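Long-range contacts in heavy metal cation tricomponent efflux pump ZneA(CzcA-like) (Cupriavidus metallidurans, PDB 4K0J), which exports zinc ions in exchange for protons, as the RND-family inner-membrane transporter of a tripartite heavy metal efflux pump: residues 230-235 with 744-749; 344-349 with 361-366; 396-401 with 965-970; 672-677 with 804-809; 704-709 with 792-797. All blocks are in the same frame, centred on the assembly; numbering follows the deposited sequence.

Contact 1: 230-235 with 744-749; sequences VGLIRN and QVFVED
Leu232 and Phe746 meet where the loop 230-235 passes the end of strand 741-747. Their side chains cross at about a right angle. Both methyls of Leu232 straddle one ring atom, with CD1 and CD2 each 4.1 Å from CD2 of Phe746. The approach to the ring is oblique. The leucine CG is trans to the backbone N (chi1 -165°), which carries the two methyls out to the ring.

Next along the loop, Ile233 uses its short branch. CG2 of Ile233 lies 3.9 Å from CB of Val745. In return, CG2 of Val745 sits 3.3 Å from the carbonyl O of Ile233.

Arg234 starts out pointing away from the strand. A bend at chi2 (-64°) folds its chain back. The carbonyl O of Phe746 then lies at the guanidinium edge, in its plane, 3.5 Å from NH1 of Arg234, as a weak hydrogen bond. Within its own chain, the loop is held by Asn210 and Asn212, which accept hydrogen bonds from the backbone N atoms of Gly231, Leu232 and Ile233. Val230 pairs in parallel with a strand of the second subunit, so the contact sits at the subunit interface.

No backbone hydrogen bond joins the two segments. The contact therefore depends mainly on apolar packing. Its one polar link is weak, and the donor NH1 is shared with Gln63 of the second subunit.

Contact 2: 344-349 with 361-366; sequences LVSLVL and IVAVTI
Ser346 and Ala363 mark the nearest backbone approach, with their CA atoms 6.5 Å apart. Residues 344-349 are a regular piece of the long helix 323-353, with its usual backbone bonds from Val348 and Leu349 to the carbonyls four residues earlier. Residues 361-366 are less regular. Helix 356-363 ends at Ala363, Val364 leaves helical angles, and the chain goes on into helix 365-379. Across this break the N of Ile366 still bonds to O of Ala363. Thr365 OG1 adds a weak bond to O of Val362.

Leu349 gives the largest share of the side-chain contact. Its CG is anti to the carbonyl carbon (chi1 -66°), and its forked end faces the other helix. CD1 of Leu349 lies 3.6 Å from CG1 of Val362, and CD2 of Leu349 is 3.8 Å from the same CG1. The two side chains meet at a slant. CB of Ala363 is shared, lying 4.0 Å from both CD1 of Leu349 and OG of Ser346. Further along, CG1 of Val345 reaches CD1 of Ile366 at 4.3 Å, a looser touch.

Ile402 of helix 399-411 packs against both Leu349 and Val362. The segments form the hairpin of the predicted second and third transmembrane helices. Between them apolar packing does the joining, and no directional bond fixes them.

Contact 3: 396-401 with 965-970; sequences IIVDGA and ATVAAL
Val967 lays its CG2 methyl against two neighbours at once. CG2 of Val967 is 3.2 Å from OD1 of Asp399 and 4.1 Å from CG2 of Val398. The valine pair meets at a slant through one methyl from each side. Asp399 and Val967 instead run alongside each other, head to tail. Asp399 has its CG anti to the carbonyl carbon (chi1 -71°), and the carboxylate ends nearer to helix 958-970 than its CB does. OD2 of Asp399 then comes to 3.9 Å from CB of Ala968. No hydrogen bond crosses between the segments, so this acidic group is met here by methyl groups.

Close backbone packing occurs at Ile396 and Ala968, whose CA atoms are 4.6 Å apart. The single methyl of Ala968 takes little room, and CG1 of Ile396 lies 4.4 Å from CB of Ala968.

Helix 911-939 borders the same place. Val923 touches Ile396 and Ala968, and Leu926 touches Asp399. All five touching residues are buried.

The segments belong to the predicted fourth and eleventh transmembrane helices. In RND transporters the fourth helix carries acidic residues of the proton pathway. An aspartate at this position, inside the helix bundle, is consistent with that arrangement.

Contact 4: 672-677 with 804-809; sequences YGNDFA and NKRHLT
This is the end of an antiparallel strand pairing, between the two inner strands of a four-stranded sheet in the periplasmic part of the chain. Tyr672 and His807 form a non-hydrogen-bonded pair, their CA atoms 4.0 Å apart. Just beyond, the N of Gly673 bonds to O of Arg806 at 2.6 Å, with the N-H angle at 148°.

The side chains of Tyr672 and His807 run side by side. CB of His807 sits over one face of the Tyr672 ring, 4.0 Å from its centroid, a CH-pi contact. The rings are tilted 30° and displaced, with little overlap. CB of Lys805 takes the ring edge, 3.5 Å from CD1 of Tyr672. The extended lysine chain brings NZ over the ring, a long and at most weak cation-pi contact. The tyrosine OH bonds outside the contact, to Glu802.

Arg806 turns to residues 674-676. Bends at chi2 and chi3 bring its chain across the Asn674 side chain. The carbonyl O of Asn674 lies over one face of the guanidinium, off-centre. Phe676 meets the guanidinium edge, with CZ of Phe676 3.3 Å from NH2 of Arg806. The two planes stand 79° apart.

Strands 699-701 and 843-847 flank the inner pair. This order fits a ferredoxin-like porter subdomain. Asp675 caps the start of helix 676-690, whose first residue, Phe676, also touches Glu796 on strand 788-802.

Contact 5: 704-709 with 792-797; sequences EPPLPQ and LAEGET
Leu707 and Gly795 form the firm part of this antiparallel pairing. The N of Leu707 bonds to O of Gly795, and the N of Gly795 returns to O of Leu707, both at 2.9 Å. Gln709 and Ala793 repeat the pair of hydrogen bonds two residues on. Pro708, between them, faces Glu794 as a non-hydrogen-bonded pair with CA atoms 4.2 Å apart. The end of the Gln709 side chain rests by Gly795, NE2 of Gln709 3.7 Å from CA of Gly795. At the loop end, OG1 of Thr797 donates to O of Pro705 at 2.7 Å. CG2 of Thr797 packs on CG of Glu704 at 3.4 Å. Pro706 is packed too. Glu796 bends back by its chi2 (65°), and OE2 of Glu796 lies 3.5 Å from CG of Pro706. The main partner of this carboxylate is elsewhere, in a salt bridge to Arg680.

The outer side, with Glu794 and Pro705, is more open. The extended chain of Glu794 brings its OE1 to 3.3 Å from CB of Pro706.

Strand 707-714 ends its sheet within this chain. Gln709 pairs in parallel with a strand of the third subunit, which extends the sheet across the interface. This continuation is consistent with the docking region of RND trimers, where a hairpin of one subunit reaches into the next.

From the N terminus, contact 1 opens first at 230-235 and closes at 744-749, joining the loop after one hairpin strand to the end of strand 741-747. Contact 2 lies wholly within that span and closes a short, mostly helical connection between successive membrane helices. Contact 3 opens next and runs to 965-970, so it crosses contact 1 and ties the two halves of the membrane bundle. Contacts 4 and 5 fall within its span, contact 5 inside contact 4, and both cross contact 1. Contacts 2 and 3 touch through Ile366 on Val398 and Val348 on Val967. Contacts 4 and 5 also touch, about 16 Å apart between centres. Contact 1 stands apart, about 74 Å from contact 3 between centres.

Contact 1: 230-235 with 744-749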
# COMPACT_ATOMS: atom_id res chain seq x y z
N VAL C 230 29.15 29.88 -20.29
CA VAL C 230 27.81 30.43 -20.18
C VAL C 230 27.25 30.80 -21.55
O VAL C 230 27.80 31.67 -22.23
CB VAL C 230 27.78 31.68 -19.27
CG1 VAL C 230 26.40 32.29 -19.26
CG2 VAL C 230 28.21 31.31 -17.86
N GLY C 231 26.18 30.13 -21.95
CA GLY C 231 25.56 30.38 -23.23
C GLY C 231 24.05 30.43 -23.13
O GLY C 231 23.35 30.48 -24.15
N LEU C 232 23.55 30.41 -21.91
CA LEU C 232 22.12 30.49 -21.65
C LEU C 232 21.60 31.89 -22.03
O LEU C 232 22.16 32.90 -21.59
CB LEU C 232 21.84 30.19 -20.18
CG LEU C 232 20.40 29.88 -19.78
CD1 LEU C 232 19.94 28.57 -20.39
CD2 LEU C 232 20.27 29.84 -18.26
N ILE C 233 20.55 31.94 -22.84
CA ILE C 233 19.96 33.21 -23.25
C ILE C 233 19.27 33.89 -22.06
O ILE C 233 18.63 33.22 -21.25
CB ILE C 233 18.97 33.03 -24.43
CG1 ILE C 233 18.41 34.37 -24.88
CG2 ILE C 233 17.84 32.07 -24.06
CD1 ILE C 233 17.30 34.25 -25.89
N ARG C 234 19.40 35.21 -21.96
CA ARG C 234 18.96 35.93 -20.76
C ARG C 234 17.84 36.91 -21.02
O ARG C 234 16.96 37.11 -20.19
CB ARG C 234 20.13 36.67 -20.10
CG ARG C 234 21.17 35.78 -19.45
CD ARG C 234 20.60 35.00 -18.28
NE ARG C 234 21.59 34.11 -17.69
CZ ARG C 234 21.31 33.09 -16.88
NH1 ARG C 234 20.05 32.83 -16.56
NH2 ARG C 234 22.29 32.34 -16.38
N ASN C 235 17.88 37.55 -22.17
CA ASN C 235 16.84 38.49 -22.53
C ASN C 235 16.75 38.63 -24.04
O ASN C 235 17.66 38.20 -24.75
CB ASN C 235 17.08 39.85 -21.87
CG ASN C 235 18.46 40.41 -22.15
OD1 ASN C 235 19.18 39.93 -23.02
ND2 ASN C 235 18.85 41.43 -21.39
N GLN C 744 13.49 27.72 -23.98
CA GLN C 744 13.09 28.13 -22.64
C GLN C 744 14.13 28.99 -21.91
O GLN C 744 15.11 28.47 -21.38
CB GLN C 744 12.74 26.91 -21.79
CG GLN C 744 12.38 27.23 -20.36
CD GLN C 744 12.11 25.98 -19.54
OE1 GLN C 744 12.55 24.89 -19.90
NE2 GLN C 744 11.38 26.14 -18.44
N VAL C 745 13.90 30.29 -21.89
CA VAL C 745 14.80 31.24 -21.26
C VAL C 745 14.53 31.34 -19.76
O VAL C 745 13.37 31.37 -19.33
CB VAL C 745 14.65 32.64 -21.91
CG1 VAL C 745 13.19 32.99 -22.04
CG2 VAL C 745 15.36 33.70 -21.11
N PHE C 746 15.59 31.37 -18.95
CA PHE C 746 15.46 31.45 -17.50
C PHE C 746 15.79 32.84 -16.97
O PHE C 746 16.76 33.47 -17.40
CB PHE C 746 16.38 30.44 -16.82
CG PHE C 746 16.03 29.01 -17.10
CD1 PHE C 746 15.26 28.29 -16.20
CD2 PHE C 746 16.48 28.37 -18.24
CE1 PHE C 746 14.93 26.97 -16.44
CE2 PHE C 746 16.15 27.05 -18.49
CZ PHE C 746 15.38 26.35 -17.58
N VAL C 747 14.99 33.32 -16.03
CA VAL C 747 15.26 34.58 -15.33
C VAL C 747 14.99 34.40 -13.84
O VAL C 747 13.84 34.27 -13.43
CB VAL C 747 14.41 35.75 -15.87
CG1 VAL C 747 14.60 36.98 -15.00
CG2 VAL C 747 14.76 36.05 -17.30
N GLU C 748 16.06 34.40 -13.05
CA GLU C 748 16.00 34.05 -11.62
C GLU C 748 15.42 32.65 -11.39
O GLU C 748 15.90 31.67 -11.94
CB GLU C 748 15.21 35.10 -10.83
CG GLU C 748 15.75 36.51 -10.96
CD GLU C 748 17.10 36.71 -10.28
OE1 GLU C 748 17.61 37.85 -10.33
OE2 GLU C 748 17.64 35.75 -9.69
N ASP C 749 14.38 32.57 -10.58
CA ASP C 749 13.71 31.30 -10.35
C ASP C 749 12.52 31.14 -11.30
O ASP C 749 11.75 30.18 -11.19
CB ASP C 749 13.26 31.17 -8.89
CG ASP C 749 12.49 32.39 -8.39
OD1 ASP C 749 12.10 33.25 -9.21
OD2 ASP C 749 12.26 32.47 -7.17

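Contact 2: 344-349 with 361-366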
# COMPACT_ATOMS: atom_id res chain seq x y z
N LEU C 344 -35.47 23.23 25.33
CA LEU C 344 -36.86 22.79 25.22
C LEU C 344 -37.10 21.48 25.97
O LEU C 344 -38.10 21.34 26.68
CB LEU C 344 -37.28 22.66 23.76
CG LEU C 344 -37.61 23.98 23.06
CD1 LEU C 344 -37.77 23.78 21.56
CD2 LEU C 344 -38.87 24.60 23.66
N VAL C 345 -36.19 20.53 25.82
CA VAL C 345 -36.30 19.25 26.52
C VAL C 345 -36.26 19.47 28.03
O VAL C 345 -37.07 18.90 28.77
CB VAL C 345 -35.20 18.25 26.09
CG1 VAL C 345 -35.18 17.04 27.01
CG2 VAL C 345 -35.41 17.83 24.65
N SER C 346 -35.33 20.30 28.49
CA SER C 346 -35.25 20.63 29.91
C SER C 346 -36.50 21.38 30.38
O SER C 346 -36.93 21.22 31.52
CB SER C 346 -34.00 21.45 30.22
OG SER C 346 -32.85 20.63 30.16
N LEU C 347 -37.07 22.19 29.50
CA LEU C 347 -38.33 22.87 29.79
C LEU C 347 -39.42 21.83 30.04
O LEU C 347 -40.24 21.98 30.95
CB LEU C 347 -38.73 23.80 28.65
CG LEU C 347 -38.77 25.30 28.98
CD1 LEU C 347 -39.78 25.58 30.07
CD2 LEU C 347 -37.38 25.80 29.37
N VAL C 348 -39.43 20.78 29.22
CA VAL C 348 -40.38 19.70 29.39
C VAL C 348 -40.19 18.96 30.71
O VAL C 348 -41.15 18.71 31.44
CB VAL C 348 -40.31 18.68 28.24
CG1 VAL C 348 -41.33 17.57 28.46
CG2 VAL C 348 -40.56 19.36 26.91
N LEU C 349 -38.94 18.60 31.01
CA LEU C 349 -38.63 17.92 32.27
C LEU C 349 -39.05 18.75 33.49
O LEU C 349 -39.60 18.22 34.46
CB LEU C 349 -37.13 17.60 32.36
CG LEU C 349 -36.57 16.60 31.35
CD1 LEU C 349 -35.06 16.57 31.41
CD2 LEU C 349 -37.15 15.22 31.60
N ILE C 361 -30.93 16.30 37.28
CA ILE C 361 -30.24 15.03 37.41
C ILE C 361 -30.62 14.04 36.30
O ILE C 361 -29.87 13.10 36.02
CB ILE C 361 -30.44 14.37 38.81
CG1 ILE C 361 -31.86 13.84 38.97
CG2 ILE C 361 -30.08 15.34 39.93
CD1 ILE C 361 -32.15 13.31 40.35
N VAL C 362 -31.77 14.25 35.68
CA VAL C 362 -32.15 13.40 34.56
C VAL C 362 -31.77 14.07 33.23
O VAL C 362 -31.72 13.42 32.19
CB VAL C 362 -33.66 13.06 34.57
CG1 VAL C 362 -34.47 14.24 34.07
CG2 VAL C 362 -33.94 11.83 33.72
N ALA C 363 -31.51 15.37 33.29
CA ALA C 363 -31.07 16.10 32.10
C ALA C 363 -29.59 15.82 31.82
O ALA C 363 -29.18 15.71 30.67
CB ALA C 363 -31.30 17.59 32.27
N VAL C 364 -28.81 15.70 32.89
CA VAL C 364 -27.37 15.50 32.75
C VAL C 364 -27.00 14.14 32.17
O VAL C 364 -25.85 13.72 32.26
CB VAL C 364 -26.63 15.67 34.09
CG1 VAL C 364 -26.74 17.11 34.58
CG2 VAL C 364 -27.20 14.70 35.12
N THR C 365 -27.97 13.46 31.59
CA THR C 365 -27.70 12.26 30.82
C THR C 365 -27.25 12.67 29.42
O THR C 365 -26.35 12.06 28.83
CB THR C 365 -28.94 11.36 30.72
OG1 THR C 365 -29.32 10.93 32.04
CG2 THR C 365 -28.65 10.14 29.87
N ILE C 366 -27.88 13.72 28.89
CA ILE C 366 -27.56 14.25 27.57
C ILE C 366 -26.08 14.65 27.40
O ILE C 366 -25.43 14.19 26.47
CB ILE C 366 -28.48 15.43 27.18
CG1 ILE C 366 -29.94 14.97 27.14
CG2 ILE C 366 -28.07 16.03 25.85
CD1 ILE C 366 -30.94 16.10 27.02

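Contact 3: 396-401 with 965-970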
# COMPACT_ATOMS: atom_id res chain seq x y z
N ILE C 396 -34.74 11.84 22.84
CA ILE C 396 -34.90 10.41 22.59
C ILE C 396 -33.82 9.64 23.34
O ILE C 396 -33.86 8.41 23.43
CB ILE C 396 -34.82 10.09 21.08
CG1 ILE C 396 -35.70 8.88 20.73
CG2 ILE C 396 -33.38 9.85 20.65
CD1 ILE C 396 -35.70 8.55 19.26
N ILE C 397 -32.86 10.38 23.88
CA ILE C 397 -31.78 9.80 24.66
C ILE C 397 -32.20 9.59 26.11
O ILE C 397 -31.87 8.59 26.74
CB ILE C 397 -30.53 10.72 24.66
CG1 ILE C 397 -30.21 11.19 23.24
CG2 ILE C 397 -29.33 10.01 25.28
CD1 ILE C 397 -29.00 12.10 23.17
N VAL C 398 -32.95 10.56 26.64
CA VAL C 398 -33.33 10.57 28.05
C VAL C 398 -34.51 9.66 28.35
O VAL C 398 -34.81 9.40 29.51
CB VAL C 398 -33.66 11.98 28.51
CG1 VAL C 398 -32.46 12.88 28.33
CG2 VAL C 398 -34.85 12.53 27.75
N ASP C 399 -35.19 9.19 27.31
CA ASP C 399 -36.34 8.31 27.49
C ASP C 399 -35.96 7.02 28.20
O ASP C 399 -36.80 6.34 28.78
CB ASP C 399 -37.00 8.00 26.14
CG ASP C 399 -37.72 9.20 25.57
OD1 ASP C 399 -37.53 10.31 26.12
OD2 ASP C 399 -38.46 9.04 24.58
N GLY C 400 -34.68 6.68 28.15
CA GLY C 400 -34.18 5.56 28.91
C GLY C 400 -34.10 5.92 30.38
O GLY C 400 -34.13 5.05 31.24
N ALA C 401 -34.01 7.21 30.66
CA ALA C 401 -33.82 7.68 32.02
C ALA C 401 -35.08 8.25 32.67
O ALA C 401 -35.32 8.04 33.85
CB ALA C 401 -32.70 8.72 32.07
N ALA C 965 -42.88 10.97 24.82
CA ALA C 965 -43.41 11.40 23.54
C ALA C 965 -43.34 12.92 23.36
O ALA C 965 -43.53 13.43 22.26
CB ALA C 965 -44.83 10.92 23.36
N THR C 966 -43.09 13.63 24.46
CA THR C 966 -42.94 15.07 24.38
C THR C 966 -41.48 15.48 24.19
O THR C 966 -41.16 16.22 23.26
CB THR C 966 -43.50 15.78 25.62
OG1 THR C 966 -44.90 15.49 25.73
CG2 THR C 966 -43.31 17.28 25.50
N VAL C 967 -40.61 14.99 25.06
CA VAL C 967 -39.19 15.32 24.94
C VAL C 967 -38.62 14.85 23.60
O VAL C 967 -37.83 15.56 22.97
CB VAL C 967 -38.34 14.74 26.09
CG1 VAL C 967 -38.56 15.54 27.36
CG2 VAL C 967 -38.66 13.28 26.31
N ALA C 968 -39.05 13.68 23.16
CA ALA C 968 -38.57 13.15 21.89
C ALA C 968 -39.14 13.94 20.71
O ALA C 968 -38.64 13.84 19.59
CB ALA C 968 -38.90 11.67 21.76
N ALA C 969 -40.18 14.72 20.96
CA ALA C 969 -40.85 15.46 19.90
C ALA C 969 -40.63 16.97 19.99
O ALA C 969 -41.19 17.73 19.20
CB ALA C 969 -42.33 15.15 19.88
N LEU C 970 -39.83 17.40 20.96
CA LEU C 970 -39.49 18.81 21.09
C LEU C 970 -38.01 19.06 20.86
O LEU C 970 -37.58 20.20 20.69
CB LEU C 970 -39.92 19.37 22.45
CG LEU C 970 -41.42 19.57 22.66
CD1 LEU C 970 -41.68 20.58 23.76
CD2 LEU C 970 -42.11 20.00 21.37

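Contact 4: 672-677 with 804-809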
# COMPACT_ATOMS: atom_id res chain seq x y z
N TYR C 672 -26.86 7.18 -27.09
CA TYR C 672 -25.66 6.47 -27.53
C TYR C 672 -25.70 6.17 -29.02
O TYR C 672 -26.77 6.09 -29.61
CB TYR C 672 -25.52 5.17 -26.75
CG TYR C 672 -25.34 5.36 -25.26
CD1 TYR C 672 -24.08 5.34 -24.68
CD2 TYR C 672 -26.44 5.55 -24.42
CE1 TYR C 672 -23.91 5.52 -23.33
CE2 TYR C 672 -26.28 5.72 -23.06
CZ TYR C 672 -25.01 5.71 -22.52
OH TYR C 672 -24.83 5.88 -21.17
N GLY C 673 -24.53 5.99 -29.62
CA GLY C 673 -24.46 5.62 -31.02
C GLY C 673 -23.19 6.11 -31.70
O GLY C 673 -22.69 7.19 -31.37
N ASN C 674 -22.69 5.34 -32.66
CA ASN C 674 -21.41 5.64 -33.28
C ASN C 674 -21.49 6.69 -34.39
O ASN C 674 -20.49 7.04 -35.00
CB ASN C 674 -20.75 4.36 -33.81
CG ASN C 674 -19.26 4.52 -34.02
OD1 ASN C 674 -18.47 4.39 -33.09
ND2 ASN C 674 -18.87 4.80 -35.26
N ASP C 675 -22.70 7.19 -34.63
CA ASP C 675 -22.90 8.24 -35.63
C ASP C 675 -23.15 9.59 -34.97
O ASP C 675 -24.03 9.72 -34.12
CB ASP C 675 -24.07 7.88 -36.54
CG ASP C 675 -24.29 8.91 -37.64
OD1 ASP C 675 -25.46 9.12 -38.04
OD2 ASP C 675 -23.30 9.52 -38.10
N PHE C 676 -22.38 10.60 -35.36
CA PHE C 676 -22.50 11.93 -34.77
C PHE C 676 -23.81 12.61 -35.16
O PHE C 676 -24.57 13.08 -34.29
CB PHE C 676 -21.29 12.79 -35.15
CG PHE C 676 -20.01 12.36 -34.48
CD1 PHE C 676 -20.04 11.67 -33.28
CD2 PHE C 676 -18.79 12.66 -35.04
CE1 PHE C 676 -18.86 11.28 -32.65
CE2 PHE C 676 -17.61 12.27 -34.41
CZ PHE C 676 -17.65 11.58 -33.22
N ALA C 677 -24.07 12.66 -36.46
CA ALA C 677 -25.26 13.31 -37.00
C ALA C 677 -26.56 12.75 -36.41
O ALA C 677 -27.37 13.51 -35.89
CB ALA C 677 -25.28 13.21 -38.52
N ASN C 804 -17.20 2.72 -23.69
CA ASN C 804 -16.90 2.34 -25.07
C ASN C 804 -18.08 2.54 -26.00
O ASN C 804 -18.34 1.74 -26.90
CB ASN C 804 -16.39 0.90 -25.11
CG ASN C 804 -15.45 0.60 -23.98
OD1 ASN C 804 -15.66 -0.35 -23.22
ND2 ASN C 804 -14.43 1.42 -23.82
N LYS C 805 -18.80 3.63 -25.77
CA LYS C 805 -19.95 4.01 -26.58
C LYS C 805 -19.93 5.51 -26.83
O LYS C 805 -19.84 6.31 -25.89
CB LYS C 805 -21.25 3.62 -25.86
CG LYS C 805 -21.38 2.14 -25.52
CD LYS C 805 -22.60 1.89 -24.64
CE LYS C 805 -22.75 0.42 -24.31
NZ LYS C 805 -23.93 0.19 -23.42
N ARG C 806 -19.99 5.90 -28.10
CA ARG C 806 -20.12 7.30 -28.46
C ARG C 806 -21.53 7.75 -28.08
O ARG C 806 -22.51 7.15 -28.53
CB ARG C 806 -19.91 7.47 -29.96
CG ARG C 806 -18.94 6.48 -30.58
CD ARG C 806 -17.52 7.02 -30.59
NE ARG C 806 -17.30 7.95 -31.69
CZ ARG C 806 -16.97 7.58 -32.92
NH1 ARG C 806 -16.82 6.30 -33.21
NH2 ARG C 806 -16.79 8.50 -33.86
N HIS C 807 -21.63 8.79 -27.27
CA HIS C 807 -22.95 9.28 -26.87
C HIS C 807 -23.02 10.81 -26.84
O HIS C 807 -21.99 11.48 -26.79
CB HIS C 807 -23.37 8.70 -25.52
CG HIS C 807 -22.71 9.35 -24.34
ND1 HIS C 807 -21.39 9.15 -24.02
CD2 HIS C 807 -23.20 10.19 -23.40
CE1 HIS C 807 -21.08 9.84 -22.94
NE2 HIS C 807 -22.16 10.49 -22.55
N LEU C 808 -24.23 11.33 -26.88
CA LEU C 808 -24.46 12.76 -26.68
C LEU C 808 -25.31 12.93 -25.44
O LEU C 808 -26.15 12.08 -25.15
CB LEU C 808 -25.15 13.39 -27.89
CG LEU C 808 -24.37 14.46 -28.65
CD1 LEU C 808 -23.16 13.86 -29.35
CD2 LEU C 808 -25.26 15.18 -29.65
N THR C 809 -25.10 14.01 -24.71
CA THR C 809 -25.74 14.17 -23.41
C THR C 809 -26.75 15.29 -23.38
O THR C 809 -26.42 16.44 -23.65
CB THR C 809 -24.70 14.45 -22.32
OG1 THR C 809 -23.62 13.52 -22.43
CG2 THR C 809 -25.33 14.33 -20.94

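Contact 5: 704-709 with 792-797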
# COMPACT_ATOMS: atom_id res chain seq x y z
N GLU C 704 -21.20 20.39 -27.64
CA GLU C 704 -21.37 21.55 -28.50
C GLU C 704 -21.35 21.10 -29.96
O GLU C 704 -20.71 20.11 -30.30
CB GLU C 704 -20.27 22.58 -28.22
CG GLU C 704 -18.88 22.00 -27.99
CD GLU C 704 -18.69 21.40 -26.60
OE1 GLU C 704 -17.54 21.03 -26.25
OE2 GLU C 704 -19.68 21.30 -25.85
N PRO C 705 -22.09 21.83 -30.83
CA PRO C 705 -22.20 21.48 -32.25
C PRO C 705 -20.85 21.44 -32.96
O PRO C 705 -19.88 21.98 -32.44
CB PRO C 705 -23.03 22.63 -32.82
CG PRO C 705 -23.81 23.13 -31.66
CD PRO C 705 -22.91 23.00 -30.49
N PRO C 706 -20.79 20.78 -34.13
CA PRO C 706 -19.58 20.87 -34.93
C PRO C 706 -19.31 22.32 -35.35
O PRO C 706 -20.23 23.12 -35.48
CB PRO C 706 -19.91 20.00 -36.15
CG PRO C 706 -20.94 19.06 -35.68
CD PRO C 706 -21.76 19.82 -34.69
N LEU C 707 -18.04 22.65 -35.54
CA LEU C 707 -17.65 24.01 -35.85
C LEU C 707 -16.84 24.07 -37.14
O LEU C 707 -16.20 23.09 -37.54
CB LEU C 707 -16.81 24.59 -34.71
CG LEU C 707 -17.56 24.74 -33.40
CD1 LEU C 707 -16.66 25.43 -32.39
CD2 LEU C 707 -18.82 25.53 -33.64
N PRO C 708 -16.86 25.23 -37.80
CA PRO C 708 -15.99 25.36 -38.96
C PRO C 708 -14.54 25.35 -38.51
O PRO C 708 -14.23 25.81 -37.42
CB PRO C 708 -16.36 26.72 -39.52
CG PRO C 708 -16.81 27.49 -38.33
CD PRO C 708 -17.54 26.50 -37.49
N GLN C 709 -13.67 24.79 -39.34
CA GLN C 709 -12.24 24.83 -39.12
C GLN C 709 -11.64 25.11 -40.48
O GLN C 709 -12.00 24.47 -41.46
CB GLN C 709 -11.74 23.48 -38.63
CG GLN C 709 -12.49 22.93 -37.43
CD GLN C 709 -12.29 21.44 -37.26
OE1 GLN C 709 -11.88 20.75 -38.19
NE2 GLN C 709 -12.58 20.94 -36.07
N LEU C 792 -12.41 25.39 -45.87
CA LEU C 792 -13.20 25.57 -44.67
C LEU C 792 -14.10 24.36 -44.52
O LEU C 792 -15.03 24.17 -45.30
CB LEU C 792 -14.04 26.84 -44.77
CG LEU C 792 -13.87 27.85 -43.64
CD1 LEU C 792 -14.01 27.15 -42.31
CD2 LEU C 792 -12.54 28.56 -43.75
N ALA C 793 -13.81 23.54 -43.52
CA ALA C 793 -14.55 22.30 -43.33
C ALA C 793 -15.04 22.17 -41.90
O ALA C 793 -14.33 22.49 -40.95
CB ALA C 793 -13.70 21.12 -43.71
N GLU C 794 -16.27 21.68 -41.75
CA GLU C 794 -16.89 21.51 -40.44
C GLU C 794 -16.37 20.25 -39.77
O GLU C 794 -16.34 19.18 -40.38
CB GLU C 794 -18.41 21.48 -40.59
CG GLU C 794 -19.17 21.03 -39.37
CD GLU C 794 -20.61 21.52 -39.39
OE1 GLU C 794 -21.50 20.75 -38.95
OE2 GLU C 794 -20.85 22.66 -39.83
N GLY C 795 -15.93 20.37 -38.52
CA GLY C 795 -15.44 19.23 -37.76
C GLY C 795 -16.08 19.18 -36.39
O GLY C 795 -16.68 20.15 -35.95
N GLU C 796 -15.94 18.06 -35.69
CA GLU C 796 -16.55 17.94 -34.36
C GLU C 796 -15.75 18.69 -33.31
O GLU C 796 -14.52 18.74 -33.36
CB GLU C 796 -16.74 16.48 -33.97
CG GLU C 796 -17.64 16.28 -32.76
CD GLU C 796 -19.08 16.70 -33.02
OE1 GLU C 796 -19.62 17.50 -32.23
OE2 GLU C 796 -19.67 16.22 -34.02
N THR C 797 -16.44 19.29 -32.34
CA THR C 797 -15.79 20.09 -31.31
C THR C 797 -15.36 19.23 -30.14
O THR C 797 -14.29 19.44 -29.56
CB THR C 797 -16.72 21.20 -30.78
OG1 THR C 797 -17.20 21.99 -31.87
CG2 THR C 797 -15.98 22.10 -29.83